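Local structure of 2-hydroxyhepta-2,4-diene-1,7-dioate isomerase (Corynebacterium glutamicum, 4DBF) at residues A[202-214]-A[224-236]. The protein is an FAH-family enzyme that binds magnesium and probably acts as an oxaloacetate decarboxylase, with isomerase activity also assigned to it. Sequence-based numbering, arbitrary orientation.
Sequences SIDLDNLPIKARL and QDSNSNQMIMKMG
Ser228 and Leu205 meet just past the last strand pair of a beta hairpin, where side chains take over from the backbone ladder. The hydroxyl of Ser228 donates to Leu205 O, with OG 2.6 Å from that oxygen and standing above the carbonyl plane, while Ser228 OG also packs 3.2 Å from Leu208 CB. Next to it, Asn229 ND2 reaches Asp206 O at 3.1 Å, the acceptor lying in the plane of the amide. Asn227 spreads its amide over the Leu208 carbonyl. Asn227, its CG anti to the backbone N (chi1 -167°), gives ND2 to Asn207 OD1 in a hydrogen bond of 3.0 Å, the two amide planes only 14° apart. Asn227 OD1 takes a nearly straight bond from Asn229 N on a lone pair, which closes an Asx turn, and a weak one from Leu208 N.

Leu208 O receives Ser228 N, and from Pro209 and Asn227 the antiparallel ladder runs on: Ile210 pairs with Ser226 in both directions, Ile210 N lying 2.8 Å from Ser226 O. Farther along, Ala212 N is 3.0 Å from Gln224 O, whereas the return bond is weak. On the face of Pro209 and Asn227, Lys211 runs extended alongside Asp225, Lys211 CE 3.4 Å from Asp225 OD1, but the charges stay beyond salt-bridge distance. The other face carries Ile210, Ala212, Gln224 and Ser226; Ala212 and Gln224 rest on Phe135 of strand 133-143.

Back beyond Ser228, Leu205 CD1 meets Met235 CB at 3.8 Å, joining the type I turn 204-207 to the start of helix 235-243. That turn and helix flank the open end of the antiparallel hairpin 209-216/219-227 in the FAH-family C-terminal domain, whose inward face backs the strand supplying magnesium ligands Glu136 and Glu138, Asp167 coming from strand 159-170.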
loop_
_atom_site.group_PDB
_atom_site.type_symbol
_atom_site.label_atom_id
_atom_site.label_comp_id
_atom_site.label_asym_id
_atom_site.label_seq_id
_atom_site.Cartn_x
_atom_site.Cartn_y
_atom_site.Cartn_z
ATOM N N SER A 202 -2.143 -1.407 29.544
ATOM C CA SER A 202 -1.218 -0.504 30.228
ATOM C C SER A 202 -1.247 0.927 29.635
ATOM O O SER A 202 -0.593 1.829 30.169
ATOM C CB SER A 202 0.214 -1.063 30.224
ATOM O OG SER A 202 0.851 -0.876 28.964
ATOM N N ILE A 203 -2.016 1.112 28.558
ATOM C CA ILE A 203 -2.069 2.368 27.823
ATOM C C ILE A 203 -3.460 2.928 27.967
ATOM O O ILE A 203 -4.435 2.319 27.535
ATOM C CB ILE A 203 -1.730 2.183 26.293
ATOM C CG1 ILE A 203 -0.334 1.610 26.088
ATOM C CG2 ILE A 203 -1.975 3.462 25.514
ATOM C CD1 ILE A 203 0.761 2.385 26.783
ATOM N N ASP A 204 -3.552 4.104 28.575
ATOM C CA ASP A 204 -4.842 4.755 28.789
ATOM C C ASP A 204 -5.310 5.634 27.599
ATOM O O ASP A 204 -4.899 6.778 27.444
ATOM C CB ASP A 204 -4.771 5.539 30.107
ATOM C CG ASP A 204 -6.131 6.022 30.592
ATOM O OD1 ASP A 204 -6.168 6.493 31.749
ATOM O OD2 ASP A 204 -7.138 5.956 29.850
ATOM N N LEU A 205 -6.168 5.094 26.745
ATOM C CA LEU A 205 -6.560 5.831 25.532
ATOM C C LEU A 205 -7.390 7.096 25.855
ATOM O O LEU A 205 -7.565 8.004 25.007
ATOM C CB LEU A 205 -7.273 4.911 24.548
ATOM C CG LEU A 205 -6.374 3.801 23.960
ATOM C CD1 LEU A 205 -7.185 2.822 23.073
ATOM C CD2 LEU A 205 -5.169 4.350 23.213
ATOM N N ASP A 206 -7.848 7.158 27.107
ATOM C CA ASP A 206 -8.576 8.305 27.653
ATOM C C ASP A 206 -7.639 9.411 28.147
ATOM O O ASP A 206 -8.084 10.531 28.441
ATOM C CB ASP A 206 -9.497 7.827 28.803
ATOM C CG ASP A 206 -10.900 7.511 28.333
ATOM O OD1 ASP A 206 -11.868 7.566 29.151
ATOM O OD2 ASP A 206 -11.053 7.261 27.122
ATOM N N ASN A 207 -6.353 9.088 28.274
ATOM C CA ASN A 207 -5.358 10.046 28.712
ATOM C C ASN A 207 -3.953 9.583 28.321
ATOM O O ASN A 207 -3.218 9.098 29.156
ATOM C CB ASN A 207 -5.446 10.286 30.235
ATOM C CG ASN A 207 -4.553 11.432 30.698
ATOM O OD1 ASN A 207 -4.190 12.324 29.903
ATOM N ND2 ASN A 207 -4.181 11.417 31.991
ATOM N N LEU A 208 -3.629 9.669 27.035
ATOM C CA LEU A 208 -2.297 9.378 26.539
ATOM C C LEU A 208 -1.656 10.631 25.922
ATOM O O LEU A 208 -2.048 11.018 24.827
ATOM C CB LEU A 208 -2.389 8.319 25.442
ATOM C CG LEU A 208 -1.061 7.643 25.117
ATOM C CD1 LEU A 208 -0.464 6.995 26.388
ATOM C CD2 LEU A 208 -1.318 6.605 24.001
ATOM N N PRO A 209 -0.701 11.272 26.627
ATOM C CA PRO A 209 0.018 12.420 26.114
ATOM C C PRO A 209 0.901 11.944 24.940
ATOM O O PRO A 209 1.460 10.875 25.009
ATOM C CB PRO A 209 0.903 12.849 27.294
ATOM C CG PRO A 209 0.402 12.071 28.501
ATOM C CD PRO A 209 -0.207 10.853 27.968
ATOM N N ILE A 210 0.958 12.670 23.836
ATOM C CA ILE A 210 1.857 12.286 22.755
ATOM C C ILE A 210 2.676 13.527 22.447
ATOM O O ILE A 210 2.107 14.535 22.040
ATOM C CB ILE A 210 1.076 11.837 21.528
ATOM C CG1 ILE A 210 0.317 10.534 21.807
ATOM C CG2 ILE A 210 2.035 11.674 20.307
ATOM C CD1 ILE A 210 -0.703 10.209 20.724
ATOM N N LYS A 211 3.982 13.484 22.709
ATOM C CA LYS A 211 4.787 14.679 22.652
ATOM C C LYS A 211 5.851 14.509 21.596
ATOM O O LYS A 211 6.260 13.358 21.331
ATOM C CB LYS A 211 5.414 14.961 24.013
ATOM C CG LYS A 211 4.333 15.414 25.040
ATOM C CD LYS A 211 4.885 15.548 26.485
ATOM C CE LYS A 211 3.834 16.276 27.365
ATOM N NZ LYS A 211 4.478 16.713 28.595
ATOM N N ALA A 212 6.279 15.618 20.980
ATOM C CA ALA A 212 7.373 15.589 20.030
ATOM C C ALA A 212 8.312 16.767 20.277
ATOM O O ALA A 212 7.864 17.910 20.462
ATOM C CB ALA A 212 6.841 15.637 18.619
ATOM N N ARG A 213 9.595 16.467 20.306
ATOM C CA ARG A 213 10.624 17.463 20.516
ATOM C C ARG A 213 11.492 17.538 19.274
ATOM O O ARG A 213 12.070 16.499 18.852
ATOM C CB ARG A 213 11.454 17.082 21.743
ATOM C CG ARG A 213 10.605 17.150 23.031
ATOM C CD ARG A 213 11.319 16.612 24.250
ATOM N NE ARG A 213 10.469 16.822 25.418
ATOM C CZ ARG A 213 9.555 15.966 25.865
ATOM N NH1 ARG A 213 9.348 14.781 25.262
ATOM N NH2 ARG A 213 8.845 16.300 26.926
ATOM N N LEU A 214 11.564 18.743 18.700
ATOM C CA LEU A 214 12.369 19.019 17.540
ATOM C C LEU A 214 13.639 19.739 17.960
ATOM O O LEU A 214 13.579 20.806 18.583
ATOM C CB LEU A 214 11.624 19.908 16.539
ATOM C CG LEU A 214 12.263 20.306 15.195
ATOM C CD1 LEU A 214 12.569 19.117 14.261
ATOM C CD2 LEU A 214 11.373 21.335 14.442
ATOM N N GLN A 224 4.985 19.451 19.507
ATOM C CA GLN A 224 3.715 18.747 19.561
ATOM C C GLN A 224 3.399 18.265 20.967
ATOM O O GLN A 224 4.212 17.700 21.614
ATOM C CB GLN A 224 3.623 17.568 18.578
ATOM C CG GLN A 224 2.278 16.863 18.575
ATOM C CD GLN A 224 2.271 15.525 17.845
ATOM O OE1 GLN A 224 1.508 14.654 18.157
ATOM N NE2 GLN A 224 3.103 15.393 16.869
ATOM N N ASP A 225 2.176 18.489 21.389
ATOM C CA ASP A 225 1.762 18.217 22.727
ATOM C C ASP A 225 0.280 17.904 22.683
ATOM O O ASP A 225 -0.539 18.742 22.967
ATOM C CB ASP A 225 2.011 19.462 23.550
ATOM C CG ASP A 225 1.914 19.239 25.027
ATOM O OD1 ASP A 225 1.735 18.129 25.488
ATOM O OD2 ASP A 225 2.033 20.227 25.741
ATOM N N SER A 226 -0.031 16.685 22.300
ATOM C CA SER A 226 -1.376 16.245 22.055
ATOM C C SER A 226 -1.763 15.107 22.999
ATOM O O SER A 226 -0.990 14.690 23.803
ATOM C CB SER A 226 -1.506 15.808 20.597
ATOM O OG SER A 226 -0.655 14.752 20.293
ATOM N N ASN A 227 -2.982 14.634 22.897
ATOM C CA ASN A 227 -3.423 13.547 23.737
ATOM C C ASN A 227 -4.376 12.670 22.985
ATOM O O ASN A 227 -5.169 13.165 22.262
ATOM C CB ASN A 227 -4.053 14.096 24.991
ATOM C CG ASN A 227 -4.259 13.057 26.038
ATOM O OD1 ASN A 227 -5.092 12.214 25.907
ATOM N ND2 ASN A 227 -3.521 13.154 27.099
ATOM N N SER A 228 -4.274 11.362 23.143
ATOM C CA SER A 228 -5.183 10.435 22.445
ATOM C C SER A 228 -6.653 10.671 22.744
ATOM O O SER A 228 -7.528 10.192 22.041
ATOM C CB SER A 228 -4.839 8.994 22.783
ATOM O OG SER A 228 -5.237 8.735 24.092
ATOM N N ASN A 229 -6.938 11.370 23.834
ATOM C CA ASN A 229 -8.311 11.695 24.133
ATOM C C ASN A 229 -8.852 12.837 23.273
ATOM O O ASN A 229 -10.013 13.178 23.399
ATOM C CB ASN A 229 -8.473 11.946 25.644
ATOM C CG ASN A 229 -7.881 13.283 26.092
ATOM O OD1 ASN A 229 -7.800 14.262 25.318
ATOM N ND2 ASN A 229 -7.493 13.336 27.362
ATOM N N GLN A 230 -8.022 13.438 22.398
ATOM C CA GLN A 230 -8.501 14.342 21.347
ATOM C C GLN A 230 -9.039 13.589 20.095
ATOM O O GLN A 230 -9.499 14.214 19.140
ATOM C CB GLN A 230 -7.361 15.227 20.843
ATOM C CG GLN A 230 -6.688 16.144 21.858
ATOM C CD GLN A 230 -5.648 17.030 21.203
ATOM O OE1 GLN A 230 -5.941 17.837 20.309
ATOM N NE2 GLN A 230 -4.440 16.879 21.623
ATOM N N MET A 231 -8.901 12.264 20.051
ATOM C CA MET A 231 -9.330 11.506 18.868
ATOM C C MET A 231 -10.824 11.643 18.619
ATOM O O MET A 231 -11.593 11.526 19.539
ATOM C CB MET A 231 -8.995 10.008 19.020
ATOM C CG MET A 231 -7.551 9.722 18.631
ATOM S SD MET A 231 -6.993 8.131 19.301
ATOM C CE MET A 231 -7.672 7.020 18.153
ATOM N N ILE A 232 -11.220 11.826 17.372
ATOM C CA ILE A 232 -12.618 11.870 17.016
ATOM C C ILE A 232 -13.223 10.474 16.862
ATOM O O ILE A 232 -14.299 10.160 17.429
ATOM C CB ILE A 232 -12.788 12.745 15.747
ATOM C CG1 ILE A 232 -12.345 14.190 16.046
ATOM C CG2 ILE A 232 -14.224 12.670 15.203
ATOM C CD1 ILE A 232 -12.074 15.005 14.758
ATOM N N MET A 233 -12.563 9.618 16.066
ATOM C CA MET A 233 -12.908 8.188 16.071
ATOM C C MET A 233 -11.972 7.537 17.037
ATOM O O MET A 233 -10.734 7.696 16.917
ATOM C CB MET A 233 -12.746 7.547 14.695
ATOM C CG MET A 233 -13.576 8.132 13.618
ATOM S SD MET A 233 -13.262 7.288 12.010
ATOM C CE MET A 233 -13.281 5.599 12.319
ATOM N N LYS A 234 -12.557 6.898 18.059
ATOM C CA LYS A 234 -11.823 6.135 19.052
ATOM C C LYS A 234 -11.304 4.871 18.414
ATOM O O LYS A 234 -11.749 4.514 17.315
ATOM C CB LYS A 234 -12.759 5.779 20.211
ATOM C CG LYS A 234 -13.522 6.999 20.754
ATOM C CD LYS A 234 -14.136 6.717 22.113
ATOM C CE LYS A 234 -14.164 7.970 22.985
ATOM N NZ LYS A 234 -15.379 7.900 23.797
ATOM N N MET A 235 -10.450 4.158 19.147
ATOM C CA MET A 235 -9.747 3.015 18.610
ATOM C C MET A 235 -10.672 1.978 17.931
ATOM O O MET A 235 -10.421 1.506 16.819
ATOM C CB MET A 235 -8.933 2.381 19.727
ATOM C CG MET A 235 -8.066 1.300 19.246
ATOM S SD MET A 235 -6.778 1.898 18.108
ATOM C CE MET A 235 -6.271 3.470 18.716
ATOM N N GLY A 236 -11.757 1.633 18.605
ATOM C CA GLY A 236 -12.606 0.557 18.117
ATOM C C GLY A 236 -13.301 1.001 16.865
ATOM O O GLY A 236 -13.483 0.223 15.952
#